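Local coordinates for pyruvate formate-lyase 2 (Archaeoglobus fulgidus, PDB 2F3O), which is of uncertain specific function but belongs to the glycyl radical enzymes and probably acts as a lyase that works through an organic radical, at residues G66-N71 / N312-A317; R363-N368 / S754-E759; E387-G392 / V723-L728. All blocks are in the same frame, centred on the assembly; numbering follows the deposited sequence.

Contact 1. Residues G66-N71 / N312-A317; sequences GTMLPN and NEIVPA
Two irregular loops of the pyruvate formate-lyase-like fold, residues 66-71 leading from helix 39-53 toward strand 74-75 and residues 312-317 following helix 297-310, are joined where M68 lies against E313 and I314. A carboxylate and a thioether divide the work. E313 reaches across with its chain extended beyond CG (chi2 173°) and delivers OE1 to the backbone of the other loop, where M68 N donates to it at 2.8 Å. The bond is fairly straight, 160° at the hydrogen, and the amide meets OE1 nearly head-on, in line with its bond to CD. The other oxygen, OE2, has a long, weak ion pair with K310, which may temper the charge of this buried group.

In the fold, this junction brings a loop near the N-terminal end of the chain against the exit of helix 297-310, while helix 250-267 flanks both partners, touching M68 through W258 and I314 through H265. M68 bends at chi2 and chi3, which turns its methyl end back over the start of I314. Its SD rests on I314 CG2 at 3.6 Å, while M68 CE lies 3.7 Å from I314 CG1 and equally close to E313 CB; the two side chains, M68 and I314, cross at about a right angle. An alanine in place of E313 would probably leave the amide of M68 without its acceptor and open a gap beside M68 CG, which the carboxylate now borders. L69 adds a second apolar touch from the same loop: its CD2 comes within 3.9 Å of I314 CG2, and the same L69 methyl lies 3.5 Å from E313 O.

Contact 2. Residues R363-N368 / S754-E759; sequences RLRQPN and SAYFVE
R365 lays its aliphatic stem across the ring of Y756, and the stem can be followed outward atom by atom. CB stands over one face of the ring, 4.1 Å from the Y756 centroid and 19° off the normal, displaced toward the rim, in a CH-pi contact; the same R365 CB is 3.6 Å from S754 O. With CG placed between the backbone N and the carbonyl carbon (chi1 65°), the chain stays on the tyrosine: CG and CD of R365 both lie 3.7 Å from Y756 CE2. A bend at chi3 then carries the guanidinium away, its plane 52° from that of the ring. CG of neighbouring Q366 sits over the guanidinium centre, while NH1 and NH2 bond to the carbonyls of I314 and Q329. At the far end of the ring, Y756 OH accepts a weak hydrogen bond from R365 N at 3.4 Å, and L364 CD2 packs against the same hydroxyl.

S754 and Y756 belong to the return strand of a hairpin, 747-749 with 754-756, whose turn bears G752, the predicted radical site, unmodified in this structure. S754 OG bonds back to R749. The chemistry thus splits along the arginine: methylenes provide the packing against the hairpin, whereas the charge is directed to carbonyls outside it.

Contact 3. Residues E387-G392 / V723-L728; sequences EAISSG and VQFNIL
The phenyl ring of F725 is met at its edge, near the ring plane, by CD1 of I389, which lies 3.7 Å from F725 CD1. I389 grips the phenylalanine with both branches: its CG2, anti to the backbone N while CG1 lies beside it (chi1 -68°), reaches F725 CB at 3.5 Å. I708 and L711 of helix 704-717 continue this apolar layer, touching I389 and F725 respectively.

Helix 379-390 is the connection of a beta-alpha-beta crossover between the parallel strands 368-373 and 396-400, and strand 722-728 runs antiparallel beside the latter. Two residues farther along, I727 presents itself to the end of the helix. Its CG1 lies near I389 O, and its CB is 3.8 Å from G392 CA. That glycine, with positive phi (70°), is the C-prime residue of a Schellman motif, in which G392 N bonds to I389 O at 2.9 Å and the following amide returns to A388 O. Because the helix end satisfies these carbonyls through its own backbone, I727 can pack there without offering a polar group; the contact rests on burial, apolar between I389 and F725 and of aliphatic carbon against backbone at I727, rather than on directional bonds.

Overall arrangement
The three contacts form a chain of neighbours with contact 2 in the middle. Contacts 1 and 2 have centres about 15 Å apart and are joined by R365 NH1, which lies 2.8 Å from I314 O in a probable hydrogen bond. R363 NH1 lies 2.9 Å from S391 O, again a probable hydrogen bond, linking contact 2 to contact 3, its centre about 14 Å from that of contact 2. Contacts 1 and 3 do not touch, their centres being about 28 Å apart. Contact 3 is nested within the loop that contact 2 closes. The I314 side chain is about 9 Å, and that of R365 about 8 Å, from bound glycerol, while N368 ND2 bonds to G752 O, at the predicted radical site.

Contact 1. Residues G66-N71 / N312-A317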
loop_
_atom_site.group_PDB
_atom_site.type_symbol
_atom_site.label_atom_id
_atom_site.label_comp_id
_atom_site.label_asym_id
_atom_site.label_seq_id
_atom_site.Cartn_x
_atom_site.Cartn_y
_atom_site.Cartn_z
ATOM N N GLY A 66 -3.043 -15.441 42.935
ATOM C CA GLY A 66 -2.801 -14.240 42.155
ATOM C C GLY A 66 -3.650 -13.072 42.610
ATOM O O GLY A 66 -4.614 -12.698 41.949
ATOM N N THR A 67 -3.297 -12.493 43.747
ATOM C CA THR A 67 -3.987 -11.313 44.204
ATOM C C THR A 67 -3.785 -10.198 43.189
ATOM O O THR A 67 -2.732 -10.106 42.552
ATOM C CB THR A 67 -3.525 -10.857 45.613
ATOM O OG1 THR A 67 -2.102 -10.699 45.645
ATOM C CG2 THR A 67 -3.925 -11.866 46.648
ATOM N N MET A 68 -4.820 -9.391 43.008
ATOM C CA MET A 68 -4.784 -8.284 42.074
ATOM C C MET A 68 -4.019 -7.116 42.659
ATOM O O MET A 68 -3.319 -6.409 41.948
ATOM C CB MET A 68 -6.202 -7.858 41.725
ATOM C CG MET A 68 -6.984 -8.957 41.061
ATOM S SD MET A 68 -8.139 -8.253 39.889
ATOM C CE MET A 68 -9.624 -8.427 40.810
ATOM N N LEU A 69 -4.165 -6.903 43.956
ATOM C CA LEU A 69 -3.345 -5.944 44.672
ATOM C C LEU A 69 -2.998 -6.652 45.984
ATOM O O LEU A 69 -3.718 -7.592 46.362
ATOM C CB LEU A 69 -4.142 -4.674 44.919
ATOM C CG LEU A 69 -5.551 -4.921 45.438
ATOM C CD1 LEU A 69 -5.715 -4.331 46.814
ATOM C CD2 LEU A 69 -6.583 -4.390 44.490
ATOM N N PRO A 70 -1.888 -6.249 46.665
ATOM C CA PRO A 70 -1.588 -6.844 47.970
ATOM C C PRO A 70 -2.657 -6.421 48.938
ATOM O O PRO A 70 -3.144 -5.308 48.841
ATOM C CB PRO A 70 -0.273 -6.185 48.379
ATOM C CG PRO A 70 0.280 -5.574 47.167
ATOM C CD PRO A 70 -0.868 -5.257 46.275
ATOM N N ASN A 71 -3.005 -7.317 49.852
ATOM C CA ASN A 71 -4.125 -7.142 50.785
ATOM C C ASN A 71 -5.428 -6.567 50.184
ATOM O O ASN A 71 -5.690 -5.357 50.272
ATOM C CB ASN A 71 -3.688 -6.366 52.031
ATOM C CG ASN A 71 -4.753 -6.380 53.121
ATOM O OD1 ASN A 71 -5.128 -5.327 53.652
ATOM N ND2 ASN A 71 -5.270 -7.576 53.438
ATOM N N ASN A 312 -13.401 -10.068 42.412
ATOM C CA ASN A 312 -13.955 -9.102 43.354
ATOM C C ASN A 312 -12.898 -8.333 44.135
ATOM O O ASN A 312 -13.241 -7.497 44.963
ATOM C CB ASN A 312 -14.845 -9.806 44.361
ATOM C CG ASN A 312 -16.152 -10.235 43.776
ATOM O OD1 ASN A 312 -17.095 -9.451 43.705
ATOM N ND2 ASN A 312 -16.232 -11.504 43.378
ATOM N N GLU A 313 -11.623 -8.625 43.894
ATOM C CA GLU A 313 -10.551 -7.945 44.601
ATOM C C GLU A 313 -10.373 -6.487 44.169
ATOM O O GLU A 313 -9.838 -5.678 44.929
ATOM C CB GLU A 313 -9.240 -8.735 44.508
ATOM C CG GLU A 313 -9.291 -10.077 45.216
ATOM C CD GLU A 313 -8.049 -10.942 44.983
ATOM O OE1 GLU A 313 -7.096 -10.471 44.331
ATOM O OE2 GLU A 313 -8.026 -12.099 45.461
ATOM N N ILE A 314 -10.821 -6.133 42.967
ATOM C CA ILE A 314 -10.754 -4.729 42.565
ATOM C C ILE A 314 -12.072 -3.986 42.598
ATOM O O ILE A 314 -13.152 -4.524 42.409
ATOM C CB ILE A 314 -10.022 -4.435 41.210
ATOM C CG1 ILE A 314 -10.761 -5.031 40.018
ATOM C CG2 ILE A 314 -8.599 -4.898 41.244
ATOM C CD1 ILE A 314 -10.308 -4.452 38.696
ATOM N N VAL A 315 -11.912 -2.705 42.827
ATOM C CA VAL A 315 -12.975 -1.790 43.051
ATOM C C VAL A 315 -12.280 -0.547 42.484
ATOM O O VAL A 315 -11.059 -0.410 42.615
ATOM C CB VAL A 315 -13.293 -1.762 44.590
ATOM C CG1 VAL A 315 -12.763 -0.516 45.286
ATOM C CG2 VAL A 315 -14.772 -1.918 44.830
ATOM N N PRO A 316 -13.014 0.319 41.780
ATOM C CA PRO A 316 -12.360 1.341 40.949
ATOM C C PRO A 316 -11.822 2.542 41.730
ATOM O O PRO A 316 -12.339 2.859 42.775
ATOM C CB PRO A 316 -13.479 1.770 40.016
ATOM C CG PRO A 316 -14.720 1.565 40.833
ATOM C CD PRO A 316 -14.478 0.397 41.718
ATOM N N ALA A 317 -10.786 3.205 41.228
ATOM C CA ALA A 317 -10.205 4.387 41.910
ATOM C C ALA A 317 -10.874 5.686 41.478
ATOM O O ALA A 317 -10.202 6.623 41.035
ATOM C CB ALA A 317 -8.685 4.486 41.667
#

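Contact 2. Residues R363-N368 / S754-E759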
loop_
_atom_site.group_PDB
_atom_site.type_symbol
_atom_site.label_atom_id
_atom_site.label_comp_id
_atom_site.label_asym_id
_atom_site.label_seq_id
_atom_site.Cartn_x
_atom_site.Cartn_y
_atom_site.Cartn_z
ATOM N N ARG A 363 -23.505 -15.081 43.912
ATOM C CA ARG A 363 -24.213 -13.793 43.930
ATOM C C ARG A 363 -23.395 -12.587 44.352
ATOM O O ARG A 363 -23.900 -11.737 45.081
ATOM C CB ARG A 363 -25.465 -13.872 44.789
ATOM C CG ARG A 363 -26.258 -15.070 44.459
ATOM C CD ARG A 363 -27.690 -14.928 44.820
ATOM N NE ARG A 363 -28.484 -15.895 44.074
ATOM C CZ ARG A 363 -29.798 -16.022 44.201
ATOM N NH1 ARG A 363 -30.452 -15.241 45.046
ATOM N NH2 ARG A 363 -30.457 -16.899 43.457
ATOM N N LEU A 364 -22.140 -12.527 43.908
ATOM C CA LEU A 364 -21.257 -11.412 44.221
ATOM C C LEU A 364 -21.328 -10.377 43.112
ATOM O O LEU A 364 -21.865 -10.666 42.037
ATOM C CB LEU A 364 -19.830 -11.907 44.364
ATOM C CG LEU A 364 -19.631 -12.967 45.436
ATOM C CD1 LEU A 364 -18.276 -13.628 45.268
ATOM C CD2 LEU A 364 -19.765 -12.340 46.822
ATOM N N ARG A 365 -20.766 -9.190 43.347
ATOM C CA ARG A 365 -20.803 -8.118 42.347
ATOM C C ARG A 365 -20.002 -8.439 41.087
ATOM O O ARG A 365 -20.228 -7.839 40.034
ATOM C CB ARG A 365 -20.337 -6.777 42.931
ATOM C CG ARG A 365 -18.886 -6.740 43.372
ATOM C CD ARG A 365 -18.397 -5.323 43.754
ATOM N NE ARG A 365 -17.711 -4.603 42.669
ATOM C CZ ARG A 365 -16.430 -4.765 42.332
ATOM N NH1 ARG A 365 -15.672 -5.648 42.962
ATOM N NH2 ARG A 365 -15.900 -4.059 41.343
ATOM N N GLN A 366 -19.072 -9.386 41.190
ATOM C CA GLN A 366 -18.160 -9.608 40.093
ATOM C C GLN A 366 -17.648 -11.020 39.862
ATOM O O GLN A 366 -17.145 -11.661 40.788
ATOM C CB GLN A 366 -16.891 -8.737 40.231
ATOM C CG GLN A 366 -16.987 -7.269 39.855
ATOM C CD GLN A 366 -17.218 -7.017 38.391
ATOM O OE1 GLN A 366 -16.812 -7.797 37.554
ATOM N NE2 GLN A 366 -17.853 -5.901 38.074
ATOM N N PRO A 367 -18.003 -11.590 38.714
ATOM C CA PRO A 367 -17.557 -11.227 37.393
ATOM C C PRO A 367 -18.861 -10.730 36.742
ATOM O O PRO A 367 -19.957 -10.983 37.256
ATOM C CB PRO A 367 -17.088 -12.553 36.785
ATOM C CG PRO A 367 -17.505 -13.596 37.730
ATOM C CD PRO A 367 -18.457 -12.982 38.731
ATOM N N ASN A 368 -18.780 -9.985 35.657
ATOM C CA ASN A 368 -20.007 -9.642 34.998
ATOM C C ASN A 368 -20.321 -10.796 34.106
ATOM O O ASN A 368 -19.701 -10.941 33.069
ATOM C CB ASN A 368 -19.860 -8.375 34.175
ATOM C CG ASN A 368 -21.180 -7.682 33.974
ATOM O OD1 ASN A 368 -22.230 -8.276 34.173
ATOM N ND2 ASN A 368 -21.136 -6.418 33.594
ATOM N N SER A 754 -23.557 -5.748 37.864
ATOM C CA SER A 754 -23.955 -5.938 39.256
ATOM C C SER A 754 -23.277 -4.999 40.248
ATOM O O SER A 754 -22.057 -4.917 40.325
ATOM C CB SER A 754 -23.693 -7.372 39.684
ATOM O OG SER A 754 -24.661 -8.245 39.133
ATOM N N ALA A 755 -24.078 -4.295 41.026
ATOM C CA ALA A 755 -23.536 -3.523 42.142
ATOM C C ALA A 755 -24.217 -3.915 43.448
ATOM O O ALA A 755 -25.385 -4.332 43.452
ATOM C CB ALA A 755 -23.729 -2.069 41.897
ATOM N N TYR A 756 -23.488 -3.786 44.554
ATOM C CA TYR A 756 -24.106 -3.909 45.875
ATOM C C TYR A 756 -24.893 -2.634 46.091
ATOM O O TYR A 756 -24.322 -1.546 46.041
ATOM C CB TYR A 756 -23.050 -4.064 46.961
ATOM C CG TYR A 756 -22.299 -5.354 46.874
ATOM C CD1 TYR A 756 -22.970 -6.566 46.811
ATOM C CD2 TYR A 756 -20.915 -5.367 46.869
ATOM C CE1 TYR A 756 -22.280 -7.758 46.731
ATOM C CE2 TYR A 756 -20.214 -6.549 46.794
ATOM C CZ TYR A 756 -20.902 -7.735 46.726
ATOM O OH TYR A 756 -20.201 -8.898 46.638
ATOM N N PHE A 757 -26.198 -2.771 46.309
ATOM C CA PHE A 757 -27.110 -1.633 46.406
ATOM C C PHE A 757 -26.589 -0.508 47.294
ATOM O O PHE A 757 -26.787 0.667 46.994
ATOM C CB PHE A 757 -28.471 -2.095 46.911
ATOM C CG PHE A 757 -29.477 -0.997 47.010
ATOM C CD1 PHE A 757 -30.213 -0.623 45.902
ATOM C CD2 PHE A 757 -29.691 -0.324 48.213
ATOM C CE1 PHE A 757 -31.157 0.407 45.990
ATOM C CE2 PHE A 757 -30.619 0.709 48.306
ATOM C CZ PHE A 757 -31.363 1.066 47.199
ATOM N N VAL A 758 -25.926 -0.898 48.382
ATOM C CA VAL A 758 -25.297 -0.000 49.358
ATOM C C VAL A 758 -24.265 0.954 48.736
ATOM O O VAL A 758 -24.097 2.093 49.175
ATOM C CB VAL A 758 -24.652 -0.859 50.479
ATOM C CG1 VAL A 758 -23.727 -0.035 51.384
ATOM C CG2 VAL A 758 -25.740 -1.546 51.276
ATOM N N GLU A 759 -23.612 0.498 47.675
ATOM C CA GLU A 759 -22.581 1.283 47.020
ATOM C C GLU A 759 -23.058 2.224 45.909
ATOM O O GLU A 759 -22.251 2.872 45.268
ATOM C CB GLU A 759 -21.483 0.350 46.528
ATOM C CG GLU A 759 -21.002 -0.579 47.625
ATOM C CD GLU A 759 -20.207 0.145 48.734
ATOM O OE1 GLU A 759 -19.979 -0.472 49.800
ATOM O OE2 GLU A 759 -19.792 1.320 48.552
#

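Contact 3. Residues E387-G392 / V723-L728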
loop_
_atom_site.group_PDB
_atom_site.type_symbol
_atom_site.label_atom_id
_atom_site.label_comp_id
_atom_site.label_asym_id
_atom_site.label_seq_id
_atom_site.Cartn_x
_atom_site.Cartn_y
_atom_site.Cartn_z
ATOM N N GLU A 387 -34.703 -19.981 36.399
ATOM C CA GLU A 387 -34.721 -20.310 37.828
ATOM C C GLU A 387 -33.788 -19.418 38.623
ATOM O O GLU A 387 -34.141 -18.973 39.713
ATOM C CB GLU A 387 -34.343 -21.774 38.069
ATOM C CG GLU A 387 -35.416 -22.754 37.668
ATOM C CD GLU A 387 -34.856 -24.093 37.249
ATOM O OE1 GLU A 387 -33.786 -24.475 37.769
ATOM O OE2 GLU A 387 -35.479 -24.764 36.392
ATOM N N ALA A 388 -32.604 -19.159 38.075
ATOM C CA ALA A 388 -31.619 -18.347 38.767
ATOM C C ALA A 388 -32.108 -16.917 38.862
ATOM O O ALA A 388 -32.067 -16.318 39.929
ATOM C CB ALA A 388 -30.292 -18.407 38.056
ATOM N N ILE A 389 -32.610 -16.400 37.746
ATOM C CA ILE A 389 -33.069 -15.019 37.660
ATOM C C ILE A 389 -34.258 -14.761 38.567
ATOM O O ILE A 389 -34.217 -13.831 39.367
ATOM C CB ILE A 389 -33.406 -14.627 36.207
ATOM C CG1 ILE A 389 -32.129 -14.576 35.365
ATOM C CG2 ILE A 389 -34.044 -13.284 36.161
ATOM C CD1 ILE A 389 -32.359 -14.172 33.919
ATOM N N SER A 390 -35.273 -15.625 38.476
ATOM C CA SER A 390 -36.488 -15.541 39.312
ATOM C C SER A 390 -36.243 -15.636 40.819
ATOM O O SER A 390 -36.911 -14.955 41.603
ATOM C CB SER A 390 -37.496 -16.612 38.920
ATOM O OG SER A 390 -36.942 -17.897 39.090
ATOM N N SER A 391 -35.268 -16.455 41.215
ATOM C CA SER A 391 -34.841 -16.532 42.608
ATOM C C SER A 391 -33.895 -15.391 42.999
ATOM O O SER A 391 -33.127 -15.514 43.945
ATOM C CB SER A 391 -34.207 -17.889 42.913
ATOM O OG SER A 391 -33.014 -18.072 42.178
ATOM N N GLY A 392 -33.950 -14.290 42.261
ATOM C CA GLY A 392 -33.297 -13.049 42.652
ATOM C C GLY A 392 -31.785 -12.969 42.626
ATOM O O GLY A 392 -31.209 -12.171 43.364
ATOM N N VAL A 723 -31.033 -8.153 27.384
ATOM C CA VAL A 723 -31.970 -7.917 28.465
ATOM C C VAL A 723 -31.321 -8.362 29.761
ATOM O O VAL A 723 -30.524 -9.304 29.767
ATOM C CB VAL A 723 -33.336 -8.634 28.225
ATOM C CG1 VAL A 723 -33.270 -10.141 28.489
ATOM C CG2 VAL A 723 -34.436 -7.995 29.057
ATOM N N GLN A 724 -31.619 -7.661 30.849
ATOM C CA GLN A 724 -31.206 -8.109 32.168
ATOM C C GLN A 724 -32.297 -7.828 33.185
ATOM O O GLN A 724 -33.053 -6.856 33.071
ATOM C CB GLN A 724 -29.903 -7.443 32.591
ATOM C CG GLN A 724 -30.003 -5.952 32.678
ATOM C CD GLN A 724 -28.756 -5.333 33.201
ATOM O OE1 GLN A 724 -27.696 -5.960 33.236
ATOM N NE2 GLN A 724 -28.862 -4.082 33.619
ATOM N N PHE A 725 -32.370 -8.686 34.193
ATOM C CA PHE A 725 -33.457 -8.628 35.150
ATOM C C PHE A 725 -33.062 -8.340 36.582
ATOM O O PHE A 725 -32.005 -8.739 37.056
ATOM C CB PHE A 725 -34.187 -9.946 35.145
ATOM C CG PHE A 725 -34.925 -10.231 33.875
ATOM C CD1 PHE A 725 -34.483 -11.231 33.012
ATOM C CD2 PHE A 725 -36.078 -9.515 33.553
ATOM C CE1 PHE A 725 -35.174 -11.513 31.848
ATOM C CE2 PHE A 725 -36.772 -9.779 32.389
ATOM C CZ PHE A 725 -36.325 -10.785 31.533
ATOM N N ASN A 726 -33.959 -7.661 37.277
ATOM C CA ASN A 726 -33.849 -7.457 38.710
ATOM C C ASN A 726 -35.087 -7.961 39.426
ATOM O O ASN A 726 -36.210 -7.610 39.062
ATOM C CB ASN A 726 -33.686 -5.978 39.018
ATOM C CG ASN A 726 -32.250 -5.574 39.125
ATOM O OD1 ASN A 726 -31.388 -6.380 39.495
ATOM N ND2 ASN A 726 -31.973 -4.319 38.807
ATOM N N ILE A 727 -34.874 -8.786 40.443
ATOM C CA ILE A 727 -35.959 -9.186 41.331
ATOM C C ILE A 727 -35.717 -8.500 42.672
ATOM O O ILE A 727 -34.787 -8.822 43.407
ATOM C CB ILE A 727 -36.059 -10.706 41.478
ATOM C CG1 ILE A 727 -36.181 -11.375 40.105
ATOM C CG2 ILE A 727 -37.235 -11.068 42.320
ATOM C CD1 ILE A 727 -37.295 -10.859 39.243
ATOM N N LEU A 728 -36.538 -7.505 42.959
ATOM C CA LEU A 728 -36.289 -6.629 44.077
ATOM C C LEU A 728 -37.478 -6.544 45.031
ATOM O O LEU A 728 -38.638 -6.415 44.601
ATOM C CB LEU A 728 -35.969 -5.235 43.559
ATOM C CG LEU A 728 -34.821 -5.171 42.559
ATOM C CD1 LEU A 728 -34.720 -3.781 41.939
ATOM C CD2 LEU A 728 -33.524 -5.607 43.242
#